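Local coordinates for L-serine ammonia-lyase (Rhizomucor miehei CAU432, PDB 5C3U), which belongs to the pyridoxal-phosphate-dependent enzymes and holds pyridoxal-5'-phosphate in a pocket of its single chain, at residues 230-233 against 234-237; 317-320 against 321-324. One frame throughout, in Å; residues are numbered along the deposited sequence.

How the contacts relate
The two contacts are local ones that follow each other along the chain. Contact 1 (230-237) is a turn in the loop between helix 212-219 and helix 242-250, and it supplies Ser-234 and Leu-235 to the pyridoxal-5'-phosphate pocket. Contact 2 (317-324) is the capped start of helix 319-329, nearer the surface, with the side chain of Ile-317 still about 9 Å from pyridoxal-5'-phosphate. The centres of contact 1 and contact 2 lie about 16 Å apart. The nearest atoms of contact 1 and contact 2 are about 6 Å apart, without touching. Asp-316 bridges the gap: it accepts a hydrogen bond from Thr-233 and also touches His-321. Ile-231 packs on Tyr-325 and Tyr-329 of the same helix.

Contact 1: residues 230-233 against 234-237; sequences TIAT and SLIS. With PLP (pyridoxal-5'-phosphate), chain B.
A chi1 of 161° swings OG1 of Thr-230 anti to its N, which puts CG2 between N and the carbonyl carbon, facing Ile-236, while chi1 of -59° in Ile-236 sets CG1 beside its own N and back over the turn. The two side chains run past each other in opposite directions, and CG2 of Thr-230 lies 3.5 Å from CG1 of Ile-236. Branching at CB lets Thr-230 give its methyl to Ile-236 while its buried hydroxyl serves polar partners: OG1 accepts a bond from the backbone N of Ala-232 at 3.1 Å, closing an ST turn, and is also hydrogen-bonded to Asp-260 and Thr-207. Ile-236 answers with an apolar branch.

Ala-232 is the centre of an inverse gamma turn, and from there the chain enters a short 3-10 turn. Leu-235 N donates to Ala-232 O at 3.0 Å, the i to i+3 bond of such a turn. A second, weak bond of 3.3 Å joins Ile-236 N to Thr-233 O. The single methyl of Ala-232 meets the fork of Leu-235, CB to CG 4.0 Å.

That turn points two side chains at one face of the pyridine ring of pyridoxal-5'-phosphate. CB of Ser-234 stands over the C3 side, 3.6 Å from C3. CD2 of Leu-235, on the same face, is displaced outward past the C5-C6 side and lies 3.7 Å from C6. The Ser-234 hydroxyl is hydrogen-bonded to Glu-279, and Ser-281 holds its backbone N.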
loop_
_atom_site.group_PDB
_atom_site.type_symbol
_atom_site.label_atom_id
_atom_site.label_comp_id
_atom_site.label_asym_id
_atom_site.label_seq_id
_atom_site.Cartn_x
_atom_site.Cartn_y
_atom_site.Cartn_z
ATOM N N THR A 230 -12.244 0.480 9.021
ATOM C CA THR A 230 -11.899 1.816 8.554
ATOM C C THR A 230 -12.200 1.754 7.064
ATOM O O THR A 230 -12.153 0.674 6.479
ATOM C CB THR A 230 -10.417 2.216 8.847
ATOM O OG1 THR A 230 -9.999 3.304 8.014
ATOM C CG2 THR A 230 -9.436 1.063 8.595
ATOM N N ILE A 231 -12.536 2.896 6.471
ATOM C CA ILE A 231 -12.695 2.977 5.013
ATOM C C ILE A 231 -11.388 2.626 4.281
ATOM O O ILE A 231 -11.407 2.245 3.100
ATOM C CB ILE A 231 -13.285 4.350 4.550
ATOM C CG1 ILE A 231 -12.305 5.500 4.758
ATOM C CG2 ILE A 231 -14.619 4.635 5.240
ATOM C CD1 ILE A 231 -12.792 6.815 4.170
ATOM N N ALA A 232 -10.258 2.725 4.978
ATOM C CA ALA A 232 -8.970 2.434 4.367
ATOM C C ALA A 232 -8.716 0.921 4.473
ATOM O O ALA A 232 -7.954 0.450 5.304
ATOM C CB ALA A 232 -7.853 3.249 5.017
ATOM N N THR A 233 -9.359 0.167 3.588
ATOM C CA THR A 233 -9.409 -1.293 3.720
ATOM C C THR A 233 -8.025 -1.929 3.723
ATOM O O THR A 233 -7.795 -2.872 4.490
ATOM C CB THR A 233 -10.200 -1.898 2.532
ATOM O OG1 THR A 233 -11.464 -1.233 2.436
ATOM C CG2 THR A 233 -10.398 -3.420 2.703
ATOM N N SER A 234 -7.103 -1.413 2.897
ATOM C CA SER A 234 -5.795 -2.039 2.764
ATOM C C SER A 234 -4.881 -1.732 3.942
ATOM O O SER A 234 -3.820 -2.322 4.061
ATOM C CB SER A 234 -5.115 -1.692 1.450
ATOM O OG SER A 234 -5.931 -2.149 0.387
ATOM N N LEU A 235 -5.323 -0.841 4.811
ATOM C CA LEU A 235 -4.535 -0.484 6.007
ATOM C C LEU A 235 -4.970 -1.235 7.250
ATOM O O LEU A 235 -4.328 -1.110 8.307
ATOM C CB LEU A 235 -4.556 1.042 6.257
ATOM C CG LEU A 235 -4.069 1.959 5.113
ATOM C CD1 LEU A 235 -3.873 3.405 5.562
ATOM C CD2 LEU A 235 -2.811 1.440 4.386
ATOM N N ILE A 236 -6.039 -2.019 7.152
ATOM C CA ILE A 236 -6.457 -2.869 8.270
ATOM C C ILE A 236 -5.432 -4.003 8.470
ATOM O O ILE A 236 -5.119 -4.738 7.539
ATOM C CB ILE A 236 -7.864 -3.458 8.037
ATOM C CG1 ILE A 236 -8.891 -2.330 7.868
ATOM C CG2 ILE A 236 -8.259 -4.427 9.153
ATOM C CD1 ILE A 236 -10.249 -2.778 7.358
ATOM N N SER A 237 -4.879 -4.129 9.678
ATOM C CA SER A 237 -4.039 -5.276 9.993
ATOM C C SER A 237 -4.222 -5.593 11.486
ATOM O O SER A 237 -4.418 -4.675 12.292
ATOM C CB SER A 237 -2.569 -4.968 9.689
ATOM O OG SER A 237 -1.755 -6.131 9.773
HETATM N N1 PLP B . -2.099 1.272 0.138
HETATM C C2 PLP B . -2.615 0.356 -0.701
HETATM C C2A PLP B . -3.631 0.722 -1.756
HETATM C C3 PLP B . -2.188 -1.039 -0.578
HETATM O O3 PLP B . -2.691 -1.994 -1.421
HETATM C C4 PLP B . -1.178 -1.344 0.459
HETATM C C4A PLP B . -0.687 -2.723 0.606
HETATM C C5 PLP B . -0.678 -0.252 1.334
HETATM C C6 PLP B . -1.184 1.032 1.104
HETATM C C5A PLP B . 0.356 -0.492 2.435
HETATM O O4P PLP B . 0.315 -1.866 2.804
HETATM P P PLP B . 1.326 -2.668 3.784
HETATM O O1P PLP B . 2.477 -3.149 2.973
HETATM O O2P PLP B . 1.709 -1.754 4.962
HETATM O O3P PLP B . 0.394 -3.746 4.215
#

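Contact 2: residues 317-320 against 321-324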
loop_
_atom_site.group_PDB
_atom_site.type_symbol
_atom_site.label_atom_id
_atom_site.label_comp_id
_atom_site.label_asym_id
_atom_site.label_seq_id
_atom_site.Cartn_x
_atom_site.Cartn_y
_atom_site.Cartn_z
ATOM N N ILE A 317 -12.309 0.984 -4.618
ATOM C CA ILE A 317 -12.783 2.353 -4.755
ATOM C C ILE A 317 -13.675 2.316 -5.993
ATOM O O ILE A 317 -13.493 1.457 -6.847
ATOM C CB ILE A 317 -11.617 3.380 -4.895
ATOM C CG1 ILE A 317 -12.139 4.827 -4.865
ATOM C CG2 ILE A 317 -10.787 3.152 -6.152
ATOM C CD1 ILE A 317 -12.603 5.275 -3.495
ATOM N N SER A 318 -14.649 3.224 -6.053
ATOM C CA SER A 318 -15.656 3.233 -7.120
ATOM C C SER A 318 -16.439 4.534 -7.001
ATOM O O SER A 318 -16.297 5.270 -6.020
ATOM C CB SER A 318 -16.602 2.027 -6.988
ATOM O OG SER A 318 -17.458 2.131 -5.855
ATOM N N LEU A 319 -17.270 4.811 -7.999
ATOM C CA LEU A 319 -18.137 5.980 -7.951
ATOM C C LEU A 319 -19.102 5.889 -6.771
ATOM O O LEU A 319 -19.402 6.901 -6.132
ATOM C CB LEU A 319 -18.870 6.132 -9.302
ATOM C CG LEU A 319 -17.884 6.440 -10.443
ATOM C CD1 LEU A 319 -18.572 6.566 -11.811
ATOM C CD2 LEU A 319 -17.012 7.660 -10.159
ATOM N N ALA A 320 -19.552 4.681 -6.431
ATOM C CA ALA A 320 -20.447 4.565 -5.290
ATOM C C ALA A 320 -19.696 4.844 -3.974
ATOM O O ALA A 320 -20.297 5.373 -3.042
ATOM C CB ALA A 320 -21.145 3.217 -5.256
ATOM N N HIS A 321 -18.393 4.540 -3.917
ATOM C CA HIS A 321 -17.600 4.900 -2.711
ATOM C C HIS A 321 -17.594 6.393 -2.563
ATOM O O HIS A 321 -17.788 6.918 -1.463
ATOM C CB HIS A 321 -16.144 4.451 -2.784
ATOM C CG HIS A 321 -15.922 2.984 -2.576
ATOM N ND1 HIS A 321 -16.335 2.054 -3.464
ATOM C CD2 HIS A 321 -15.242 2.303 -1.569
ATOM C CE1 HIS A 321 -15.955 0.831 -3.026
ATOM N NE2 HIS A 321 -15.286 0.993 -1.863
ATOM N N LEU A 322 -17.348 7.086 -3.671
ATOM C CA LEU A 322 -17.268 8.543 -3.668
ATOM C C LEU A 322 -18.605 9.195 -3.312
ATOM O O LEU A 322 -18.633 10.206 -2.617
ATOM C CB LEU A 322 -16.736 9.071 -4.999
ATOM C CG LEU A 322 -15.211 9.044 -5.085
ATOM C CD1 LEU A 322 -14.803 9.003 -6.542
ATOM C CD2 LEU A 322 -14.593 10.239 -4.367
ATOM N N ASP A 323 -19.706 8.596 -3.761
ATOM C CA ASP A 323 -21.038 9.033 -3.318
ATOM C C ASP A 323 -21.143 8.950 -1.786
ATOM O O ASP A 323 -21.584 9.903 -1.107
ATOM C CB ASP A 323 -22.108 8.147 -3.949
ATOM C CG ASP A 323 -22.294 8.402 -5.442
ATOM O OD1 ASP A 323 -21.844 9.469 -5.943
ATOM O OD2 ASP A 323 -22.897 7.524 -6.124
ATOM N N GLU A 324 -20.761 7.789 -1.255
ATOM C CA GLU A 324 -20.840 7.513 0.166
ATOM C C GLU A 324 -19.949 8.431 0.987
ATOM O O GLU A 324 -20.379 8.958 2.025
ATOM C CB GLU A 324 -20.515 6.045 0.448
ATOM C CG GLU A 324 -21.619 5.099 0.011
ATOM C CD GLU A 324 -22.954 5.478 0.623
ATOM O OE1 GLU A 324 -23.063 5.448 1.864
ATOM O OE2 GLU A 324 -23.884 5.827 -0.133
#
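His-321 turns one face of its imidazole to Ile-317 and one edge to Ser-318. Over the face stands CA of Ile-317, 3.8 Å from the ring centroid and only 7° off the ring normal, a CH-pi contact made by the backbone carbon. The Ile-317 side chain crosses the histidine obliquely, and its end, CD1, comes back to within 3.7 Å of CB of His-321. A flat aromatic ring suits this place because it can lie against the extended chain just before the helix.

At the edge, in the ring plane, OG of Ser-318 meets ND1 of His-321 at 2.6 Å in a hydrogen bond whose donor may be either atom. In the serine, chi1 of 70° holds OG between N and the carbonyl carbon, the side on which ND1 lies. The CH-pi contact and this edge bond together would restrict rotation of the imidazole.

Ser-318 is the N-cap, a position that favours a small polar residue, and its carbonyl begins the helical ladder. Leu-322 N donates to Ser-318 O at 3.1 Å, and the same i to i+4 pattern continues from Asp-323 N to Leu-319 O and from Glu-324 N to Ala-320 O. Leu-319 and Leu-322 lie loosely together, CD2 of the first 4.4 Å from CD1 of the second. The carboxylates of Asp-323 and Glu-324 form salt bridges farther along the helix, with Arg-326 and Lys-327 respectively.

Helix 319-329, the last in the modelled chain, follows strand 306-311 of the mixed six-stranded sheet; Ile-317, just before the helix, and Leu-322, in its first turn, both meet Val-267 of helix 260-274.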